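Lysyl oxidase (Pichia pastoris, PDB 1W7C) probably oxidises primary amines, including peptidyl lysine side chains, to aldehydes, using a copper ion and a topaquinone made from one of its own tyrosines. Local coordinates at residues A[301-313]-A[320-332]. Sequence-based numbering, arbitrary orientation. Where two conformers were deposited one is given.
Sequences YFSWMDWGFYTSW and SFYDITFKGERIV
W307 and F326 face each other as a non-hydrogen-bonded antiparallel pair, and the tryptophan can be followed outward. W307 CB lies 3.9 Å from T325 O. F326 CD2 lies over one indole face, near CG, CD1, CD2, NE1 and CZ2 and 3.6 Å from W307 CE2; the planes, inclined at 49°, form an oblique pair. F326 CB sits over the six-membered ring's face, a CH-pi contact. CE3 lies between T325 O and I324 CG2; W307 CZ3 meets I324 CG2 at 3.7 Å, near the indole plane, and with CH2 touches I331 CD1, while NE1 donates to F447 O. Further along, toward S312 and S320, the edge of F321 meets the face of F309, offset (centroids 5.4 Å apart, planes at 75°). F309 CG stands between backbone N and carbonyl carbon, laying the ring beside F321.

Paired backbone bonds join G308 to T325, Y310 to Y322 and S312 to S320; Y310 N to Y322 O is nearly straight (176°). Registration slips by one residue between G308 and Y310, the mark of a beta bulge, where D323 has positive phi. D323 OD2 takes both NE and NH2 of R330, and a water joins its OD1 to Y310 OH. K327 NZ forms salt bridges to D306 OD1 (2.7 Å) and D688. R275 of the second subunit packs on F326 and K327 and hydrogen-bonds to M305 O. Two type I' turns, W304–W307 and F326–E329, thus abut at the dimer interface in a bulged antiparallel meander of the copper amine oxidase enzyme domain.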
ATOM      1  N   TYR A 301      18.107  22.759   2.822  1.00 15.62           N
ATOM      2  CA  TYR A 301      18.622  21.553   3.463  1.00 15.88           C
ATOM      3  C   TYR A 301      17.735  21.267   4.665  1.00 16.21           C
ATOM      4  O   TYR A 301      17.371  22.192   5.406  1.00 16.89           O
ATOM      5  CB  TYR A 301      20.076  21.754   3.904  1.00 15.88           C
ATOM      6  CG  TYR A 301      20.612  20.589   4.693  1.00 15.69           C
ATOM      7  CD1 TYR A 301      21.122  19.460   4.053  1.00 15.75           C
ATOM      8  CD2 TYR A 301      20.617  20.603   6.074  1.00 17.64           C
ATOM      9  CE1 TYR A 301      21.602  18.388   4.763  1.00 17.23           C
ATOM     10  CE2 TYR A 301      21.084  19.515   6.804  1.00 17.98           C
ATOM     11  CZ  TYR A 301      21.603  18.416   6.147  1.00 18.13           C
ATOM     12  OH  TYR A 301      22.066  17.318   6.852  1.00 19.41           O
ATOM     13  N   PHE A 302      17.338  20.002   4.815  1.00 15.04           N
ATOM     14  CA  PHE A 302      16.379  19.569   5.831  1.00 15.60           C
ATOM     15  C   PHE A 302      16.986  18.464   6.684  1.00 16.71           C
ATOM     16  O   PHE A 302      17.728  17.642   6.171  1.00 16.73           O
ATOM     17  CB  PHE A 302      15.125  19.021   5.117  1.00 15.47           C
ATOM     18  CG  PHE A 302      14.379  20.082   4.401  1.00 15.52           C
ATOM     19  CD1 PHE A 302      14.710  20.428   3.104  1.00 16.06           C
ATOM     20  CD2 PHE A 302      13.387  20.814   5.040  1.00 15.87           C
ATOM     21  CE1 PHE A 302      14.075  21.500   2.492  1.00 19.77           C
ATOM     22  CE2 PHE A 302      12.770  21.862   4.420  1.00 17.41           C
ATOM     23  CZ  PHE A 302      13.095  22.203   3.169  1.00 18.83           C
ATOM     24  N   SER A 303      16.721  18.514   7.991  1.00 15.15           N
ATOM     25  CA  SER A 303      17.119  17.475   8.938  1.00 16.22           C
ATOM     26  C   SER A 303      15.916  17.039   9.778  1.00 15.60           C
ATOM     27  O   SER A 303      15.106  17.844  10.234  1.00 16.56           O
ATOM     28  CB  SER A 303      18.276  17.961   9.877  1.00 21.51           C
ATOM     29  OG  SER A 303      17.832  18.868  10.836  1.00 25.04           O
ATOM     30  N   TRP A 304      15.852  15.733   9.994  1.00 15.31           N
ATOM     31  CA  TRP A 304      14.837  15.135  10.831  1.00 15.81           C
ATOM     32  C   TRP A 304      15.319  13.780  11.320  1.00 16.12           C
ATOM     33  O   TRP A 304      15.531  12.881  10.514  1.00 15.09           O
ATOM     34  CB  TRP A 304      13.513  14.994  10.096  1.00 16.62           C
ATOM     35  CG  TRP A 304      12.463  14.224  10.866  1.00 14.98           C
ATOM     36  CD1 TRP A 304      11.614  14.709  11.823  1.00 15.33           C
ATOM     37  CD2 TRP A 304      12.109  12.846  10.685  1.00 15.50           C
ATOM     38  NE1 TRP A 304      10.790  13.723  12.288  1.00 15.52           N
ATOM     39  CE2 TRP A 304      11.056  12.566  11.603  1.00 14.02           C
ATOM     40  CE3 TRP A 304      12.572  11.815   9.879  1.00 14.09           C
ATOM     41  CZ2 TRP A 304      10.488  11.295  11.721  1.00 14.79           C
ATOM     42  CZ3 TRP A 304      12.004  10.573  10.019  1.00 14.40           C
ATOM     43  CH2 TRP A 304      10.974  10.325  10.898  1.00 14.18           C
ATOM     44  N   MET A 305      15.421  13.625  12.646  1.00 14.42           N
ATOM     45  CA  MET A 305      15.665  12.304  13.247  1.00 15.20           C
ATOM     46  C   MET A 305      16.756  11.522  12.518  1.00 14.55           C
ATOM     47  O   MET A 305      16.599  10.341  12.243  1.00 16.15           O
ATOM     48  CB  MET A 305      14.359  11.504  13.339  1.00 15.28           C
ATOM     49  CG  MET A 305      13.280  12.239  14.083  1.00 15.73           C
ATOM     50  SD  MET A 305      13.756  12.591  15.805  1.00 18.49           S
ATOM     51  CE  MET A 305      12.762  14.021  16.082  1.00 17.96           C
ATOM     52  N   ASP A 306      17.896  12.198  12.328  1.00 14.85           N
ATOM     53  CA  ASP A 306      19.126  11.665  11.745  1.00 16.32           C
ATOM     54  C   ASP A 306      19.124  11.557  10.224  1.00 15.17           C
ATOM     55  O   ASP A 306      20.096  11.052   9.659  1.00 16.38           O
ATOM     56  CB  ASP A 306      19.569  10.334  12.380  1.00 16.44           C
ATOM     57  CG  ASP A 306      20.105  10.496  13.780  1.00 19.12           C
ATOM     58  OD1 ASP A 306      20.108   9.492  14.526  1.00 23.22           O
ATOM     59  OD2 ASP A 306      20.567  11.558  14.169  1.00 24.42           O
ATOM     60  N   TRP A 307      18.040  11.979   9.573  1.00 14.96           N
ATOM     61  CA  TRP A 307      18.023  12.149   8.122  1.00 15.63           C
ATOM     62  C   TRP A 307      18.485  13.558   7.759  1.00 15.03           C
ATOM     63  O   TRP A 307      18.227  14.516   8.486  1.00 16.75           O
ATOM     64  CB  TRP A 307      16.621  11.979   7.574  1.00 15.24           C
ATOM     65  CG  TRP A 307      16.059  10.602   7.601  1.00 13.97           C
ATOM     66  CD1 TRP A 307      15.285  10.057   8.560  1.00 14.54           C
ATOM     67  CD2 TRP A 307      16.119   9.637   6.558  1.00 13.39           C
ATOM     68  NE1 TRP A 307      14.844   8.810   8.195  1.00 14.99           N
ATOM     69  CE2 TRP A 307      15.346   8.524   6.953  1.00 13.73           C
ATOM     70  CE3 TRP A 307      16.755   9.584   5.312  1.00 13.84           C
ATOM     71  CZ2 TRP A 307      15.170   7.393   6.127  1.00 14.57           C
ATOM     72  CZ3 TRP A 307      16.597   8.488   4.521  1.00 13.85           C
ATOM     73  CH2 TRP A 307      15.833   7.393   4.937  1.00 15.39           C
ATOM     74  N   GLY A 308      19.119  13.662   6.600  1.00 14.92           N
ATOM     75  CA  GLY A 308      19.434  14.938   6.001  1.00 15.39           C
ATOM     76  C   GLY A 308      19.312  14.843   4.488  1.00 15.53           C
ATOM     77  O   GLY A 308      19.544  13.773   3.909  1.00 15.76           O
ATOM     78  N   PHE A 309      18.986  15.957   3.838  1.00 14.52           N
ATOM     79  CA  PHE A 309      18.918  16.019   2.375  1.00 14.51           C
ATOM     80  C   PHE A 309      18.745  17.455   1.911  1.00 13.78           C
ATOM     81  O   PHE A 309      18.308  18.295   2.678  1.00 13.57           O
ATOM     82  CB  PHE A 309      17.798  15.129   1.776  1.00 14.57           C
ATOM     83  CG  PHE A 309      16.421  15.416   2.304  1.00 14.61           C
ATOM     84  CD1 PHE A 309      15.918  14.672   3.360  1.00 15.53           C
ATOM     85  CD2 PHE A 309      15.649  16.473   1.811  1.00 15.01           C
ATOM     86  CE1 PHE A 309      14.658  14.952   3.891  1.00 16.50           C
ATOM     87  CE2 PHE A 309      14.374  16.745   2.332  1.00 15.63           C
ATOM     88  CZ  PHE A 309      13.895  15.990   3.373  1.00 15.64           C
ATOM     89  N   TYR A 310      19.057  17.681   0.646  1.00 14.07           N
ATOM     90  CA  TYR A 310      18.782  18.928  -0.033  1.00 14.60           C
ATOM     91  C   TYR A 310      17.679  18.718  -1.030  1.00 14.21           C
ATOM     92  O   TYR A 310      17.566  17.653  -1.639  1.00 14.36           O
ATOM     93  CB  TYR A 310      20.017  19.421  -0.800  1.00 15.50           C
ATOM     94  CG  TYR A 310      21.255  19.632   0.033  1.00 15.84           C
ATOM     95  CD1 TYR A 310      22.101  18.574   0.318  1.00 16.50           C
ATOM     96  CD2 TYR A 310      21.642  20.891   0.448  1.00 15.61           C
ATOM     97  CE1 TYR A 310      23.259  18.764   1.073  1.00 17.59           C
ATOM     98  CE2 TYR A 310      22.806  21.082   1.205  1.00 16.92           C
ATOM     99  CZ  TYR A 310      23.610  20.014   1.486  1.00 16.51           C
ATOM    100  OH  TYR A 310      24.754  20.211   2.237  1.00 18.46           O
ATOM    101  N   THR A 311      16.876  19.759  -1.241  1.00 14.52           N
ATOM    102  CA  THR A 311      15.887  19.734  -2.321  1.00 14.15           C
ATOM    103  C   THR A 311      16.276  20.706  -3.441  1.00 13.93           C
ATOM    104  O   THR A 311      17.032  21.651  -3.254  1.00 15.25           O
ATOM    105  CB  THR A 311      14.470  20.129  -1.844  1.00 15.33           C
ATOM    106  OG1 THR A 311      14.495  21.491  -1.450  1.00 15.89           O
ATOM    107  CG2 THR A 311      13.996  19.276  -0.657  1.00 15.54           C
ATOM    108  N   SER A 312      15.793  20.391  -4.618  1.00 14.36           N
ATOM    109  CA  SER A 312      15.954  21.203  -5.804  1.00 15.08           C
ATOM    110  C   SER A 312      14.658  21.179  -6.571  1.00 15.03           C
ATOM    111  O   SER A 312      13.898  20.226  -6.477  1.00 15.86           O
ATOM    112  CB  SER A 312      17.106  20.657  -6.668  1.00 23.76           C
ATOM    113  OG  SER A 312      17.271  21.469  -7.811  1.00 26.46           O
ATOM    114  N   TRP A 313      14.432  22.218  -7.373  1.00 15.61           N
ATOM    115  CA  TRP A 313      13.189  22.360  -8.134  1.00 14.82           C
ATOM    116  C   TRP A 313      13.473  22.687  -9.583  1.00 15.32           C
ATOM    117  O   TRP A 313      14.285  23.582  -9.881  1.00 16.06           O
ATOM    118  CB  TRP A 313      12.366  23.505  -7.516  1.00 15.28           C
ATOM    119  CG  TRP A 313      10.980  23.562  -8.069  1.00 15.40           C
ATOM    120  CD1 TRP A 313      10.553  24.261  -9.178  1.00 16.61           C
ATOM    121  CD2 TRP A 313       9.826  22.915  -7.534  1.00 15.17           C
ATOM    122  NE1 TRP A 313       9.204  24.067  -9.361  1.00 16.68           N
ATOM    123  CE2 TRP A 313       8.738  23.240  -8.367  1.00 16.79           C
ATOM    124  CE3 TRP A 313       9.595  22.095  -6.414  1.00 16.64           C
ATOM    125  CZ2 TRP A 313       7.449  22.791  -8.114  1.00 17.21           C
ATOM    126  CZ3 TRP A 313       8.297  21.663  -6.155  1.00 18.25           C
ATOM    127  CH2 TRP A 313       7.251  21.997  -7.009  1.00 18.77           C
ATOM    128  N   SER A 320      13.276  17.497  -6.628  1.00 15.25           N
ATOM    129  CA  SER A 320      14.266  16.412  -6.613  1.00 14.50           C
ATOM    130  C   SER A 320      14.979  16.498  -5.253  1.00 13.01           C
ATOM    131  O   SER A 320      14.986  17.536  -4.578  1.00 14.10           O
ATOM    132  CB  SER A 320      15.346  16.650  -7.668  0.70 20.50           C
ATOM    133  OG  SER A 320      14.859  16.494  -8.960  0.70 24.37           O
ATOM    134  N   PHE A 321      15.617  15.384  -4.892  1.00 13.11           N
ATOM    135  CA  PHE A 321      16.354  15.263  -3.643  1.00 13.73           C
ATOM    136  C   PHE A 321      17.796  14.873  -3.944  1.00 12.84           C
ATOM    137  O   PHE A 321      18.030  13.962  -4.750  1.00 14.10           O
ATOM    138  CB  PHE A 321      15.733  14.188  -2.755  1.00 13.94           C
ATOM    139  CG  PHE A 321      14.317  14.474  -2.365  1.00 13.51           C
ATOM    140  CD1 PHE A 321      13.280  14.075  -3.198  1.00 12.70           C
ATOM    141  CD2 PHE A 321      14.019  15.125  -1.200  1.00 14.99           C
ATOM    142  CE1 PHE A 321      11.976  14.373  -2.870  1.00 14.19           C
ATOM    143  CE2 PHE A 321      12.707  15.417  -0.850  1.00 17.05           C
ATOM    144  CZ  PHE A 321      11.689  15.030  -1.665  1.00 15.75           C
ATOM    145  N   TYR A 322      18.735  15.491  -3.219  1.00 13.43           N
ATOM    146  CA  TYR A 322      20.144  15.187  -3.384  1.00 13.74           C
ATOM    147  C   TYR A 322      20.786  14.951  -2.032  1.00 13.49           C
ATOM    148  O   TYR A 322      20.416  15.555  -1.003  1.00 13.93           O
ATOM    149  CB  TYR A 322      20.869  16.319  -4.145  1.00 13.95           C
ATOM    150  CG  TYR A 322      20.525  16.362  -5.595  1.00 14.67           C
ATOM    151  CD1 TYR A 322      19.478  17.147  -6.067  1.00 17.37           C
ATOM    152  CD2 TYR A 322      21.219  15.604  -6.504  1.00 14.94           C
ATOM    153  CE1 TYR A 322      19.132  17.124  -7.445  1.00 18.15           C
ATOM    154  CE2 TYR A 322      20.903  15.597  -7.835  1.00 14.63           C
ATOM    155  CZ  TYR A 322      19.874  16.373  -8.302  1.00 21.50           C
ATOM    156  OH  TYR A 322      19.602  16.347  -9.656  1.00 49.85           O
ATOM    157  N   ASP A 323      21.799  14.077  -2.052  1.00 14.75           N
ATOM    158  CA  ASP A 323      22.597  13.815  -0.835  1.00 14.04           C
ATOM    159  C   ASP A 323      21.746  13.374   0.340  1.00 13.83           C
ATOM    160  O   ASP A 323      21.817  13.933   1.427  1.00 15.40           O
ATOM    161  CB  ASP A 323      23.467  15.038  -0.480  1.00 15.73           C
ATOM    162  CG  ASP A 323      24.616  14.688   0.415  1.00 17.16           C
ATOM    163  OD1 ASP A 323      25.022  15.569   1.219  1.00 18.84           O
ATOM    164  OD2 ASP A 323      25.155  13.559   0.351  1.00 18.21           O
ATOM    165  N   ILE A 324      20.914  12.375   0.119  1.00 14.12           N
ATOM    166  CA  ILE A 324      20.061  11.848   1.170  1.00 14.27           C
ATOM    167  C   ILE A 324      20.912  11.004   2.095  1.00 13.37           C
ATOM    168  O   ILE A 324      21.475   9.992   1.675  1.00 14.25           O
ATOM    169  CB  ILE A 324      18.885  10.996   0.652  1.00 14.37           C
ATOM    170  CG1 ILE A 324      18.044  11.788  -0.340  1.00 14.94           C
ATOM    171  CG2 ILE A 324      18.033  10.553   1.856  1.00 15.86           C
ATOM    172  CD1 ILE A 324      16.889  11.030  -0.936  1.00 14.58           C
ATOM    173  N   THR A 325      21.037  11.458   3.331  1.00 14.93           N
ATOM    174  CA  THR A 325      21.819  10.775   4.345  1.00 14.64           C
ATOM    175  C   THR A 325      20.968  10.288   5.501  1.00 14.09           C
ATOM    176  O   THR A 325      19.958  10.905   5.841  1.00 15.42           O
ATOM    177  CB  THR A 325      22.916  11.716   4.914  1.00 16.24           C
ATOM    178  OG1 THR A 325      22.321  12.775   5.668  1.00 18.78           O
ATOM    179  CG2 THR A 325      23.768  12.277   3.759  1.00 16.14           C
ATOM    180  N   PHE A 326      21.394   9.194   6.112  1.00 13.75           N
ATOM    181  CA  PHE A 326      20.760   8.686   7.331  1.00 15.53           C
ATOM    182  C   PHE A 326      21.881   8.284   8.283  1.00 15.79           C
ATOM    183  O   PHE A 326      22.829   7.592   7.886  1.00 16.38           O
ATOM    184  CB  PHE A 326      19.811   7.519   7.040  1.00 15.43           C
ATOM    185  CG  PHE A 326      19.139   6.995   8.269  1.00 14.58           C
ATOM    186  CD1 PHE A 326      19.438   5.752   8.785  1.00 16.28           C
ATOM    187  CD2 PHE A 326      18.209   7.769   8.915  1.00 15.41           C
ATOM    188  CE1 PHE A 326      18.811   5.294   9.961  1.00 16.42           C
ATOM    189  CE2 PHE A 326      17.588   7.315  10.068  1.00 16.27           C
ATOM    190  CZ  PHE A 326      17.886   6.063  10.588  1.00 16.24           C
ATOM    191  N   LYS A 327      21.808   8.776   9.510  1.00 15.78           N
ATOM    192  CA  LYS A 327      22.848   8.560  10.525  1.00 17.10           C
ATOM    193  C   LYS A 327      24.243   8.816   9.975  1.00 17.14           C
ATOM    194  O   LYS A 327      25.178   8.038  10.201  1.00 20.14           O
ATOM    195  CB  LYS A 327      22.682   7.185  11.186  1.00 17.53           C
ATOM    196  CG  LYS A 327      21.408   7.114  12.015  1.00 18.26           C
ATOM    197  CD  LYS A 327      21.301   5.837  12.838  1.00 17.60           C
ATOM    198  CE  LYS A 327      20.117   5.927  13.807  0.60 20.82           C
ATOM    199  NZ  LYS A 327      20.422   6.865  14.928  0.60 19.78           N
ATOM    200  N   GLY A 328      24.367   9.903   9.222  1.00 17.69           N
ATOM    201  CA  GLY A 328      25.671  10.394   8.781  1.00 19.46           C
ATOM    202  C   GLY A 328      26.257   9.734   7.547  1.00 18.93           C
ATOM    203  O   GLY A 328      27.380  10.035   7.183  1.00 25.22           O
ATOM    204  N   GLU A 329      25.509   8.836   6.908  1.00 16.30           N
ATOM    205  CA  GLU A 329      25.979   8.192   5.705  1.00 17.67           C
ATOM    206  C   GLU A 329      25.014   8.446   4.554  1.00 16.71           C
ATOM    207  O   GLU A 329      23.800   8.285   4.715  1.00 15.79           O
ATOM    208  CB  GLU A 329      26.118   6.668   5.905  1.00 17.74           C
ATOM    209  CG  GLU A 329      27.088   6.259   7.020  1.00 19.80           C
ATOM    210  CD  GLU A 329      27.261   4.750   7.084  1.00 20.98           C
ATOM    211  OE1 GLU A 329      26.494   4.086   7.787  1.00 24.67           O
ATOM    212  OE2 GLU A 329      28.126   4.202   6.369  1.00 23.86           O
ATOM    213  N   ARG A 330      25.540   8.801   3.383  1.00 15.66           N
ATOM    214  CA  ARG A 330      24.717   8.930   2.201  1.00 15.03           C
ATOM    215  C   ARG A 330      24.202   7.555   1.785  1.00 14.27           C
ATOM    216  O   ARG A 330      24.981   6.629   1.635  1.00 15.69           O
ATOM    217  CB  ARG A 330      25.533   9.492   1.041  1.00 15.59           C
ATOM    218  CG  ARG A 330      24.763   9.674  -0.218  1.00 15.12           C
ATOM    219  CD  ARG A 330      25.599  10.169  -1.406  1.00 16.16           C
ATOM    220  NE  ARG A 330      26.260  11.406  -0.996  1.00 16.91           N
ATOM    221  CZ  ARG A 330      27.544  11.563  -0.664  1.00 16.85           C
ATOM    222  NH1 ARG A 330      28.440  10.620  -0.885  1.00 17.62           N
ATOM    223  NH2 ARG A 330      27.924  12.724  -0.157  1.00 18.81           N
ATOM    224  N   ILE A 331      22.899   7.463   1.595  1.00 14.04           N
ATOM    225  CA  ILE A 331      22.284   6.299   0.965  1.00 14.29           C
ATOM    226  C   ILE A 331      21.833   6.540  -0.473  1.00 14.33           C
ATOM    227  O   ILE A 331      21.799   5.600  -1.247  1.00 14.48           O
ATOM    228  CB  ILE A 331      21.144   5.716   1.808  1.00 16.90           C
ATOM    229  CG1 ILE A 331      20.000   6.694   2.014  1.00 16.73           C
ATOM    230  CG2 ILE A 331      21.664   5.158   3.137  1.00 19.03           C
ATOM    231  CD1 ILE A 331      18.718   6.042   2.410  1.00 17.99           C
ATOM    232  N   VAL A 332      21.493   7.786  -0.808  1.00 14.31           N
ATOM    233  CA  VAL A 332      21.016   8.089  -2.173  1.00 14.58           C
ATOM    234  C   VAL A 332      21.647   9.430  -2.599  1.00 14.53           C
ATOM    235  O   VAL A 332      21.450  10.448  -1.948  1.00 15.56           O
ATOM    236  CB  VAL A 332      19.461   8.222  -2.225  1.00 13.69           C
ATOM    237  CG1 VAL A 332      19.011   8.713  -3.614  1.00 16.25           C
ATOM    238  CG2 VAL A 332      18.778   6.942  -1.839  1.00 15.05           C
TER
HETATM  239  O   HOH W   1      23.312  15.323   5.619  1.00 20.34           O
HETATM  240  O   HOH W   2      22.330  11.941   8.390  1.00 20.05           O
HETATM  241  O   HOH W   3      26.236  17.860   2.313  1.00 22.62           O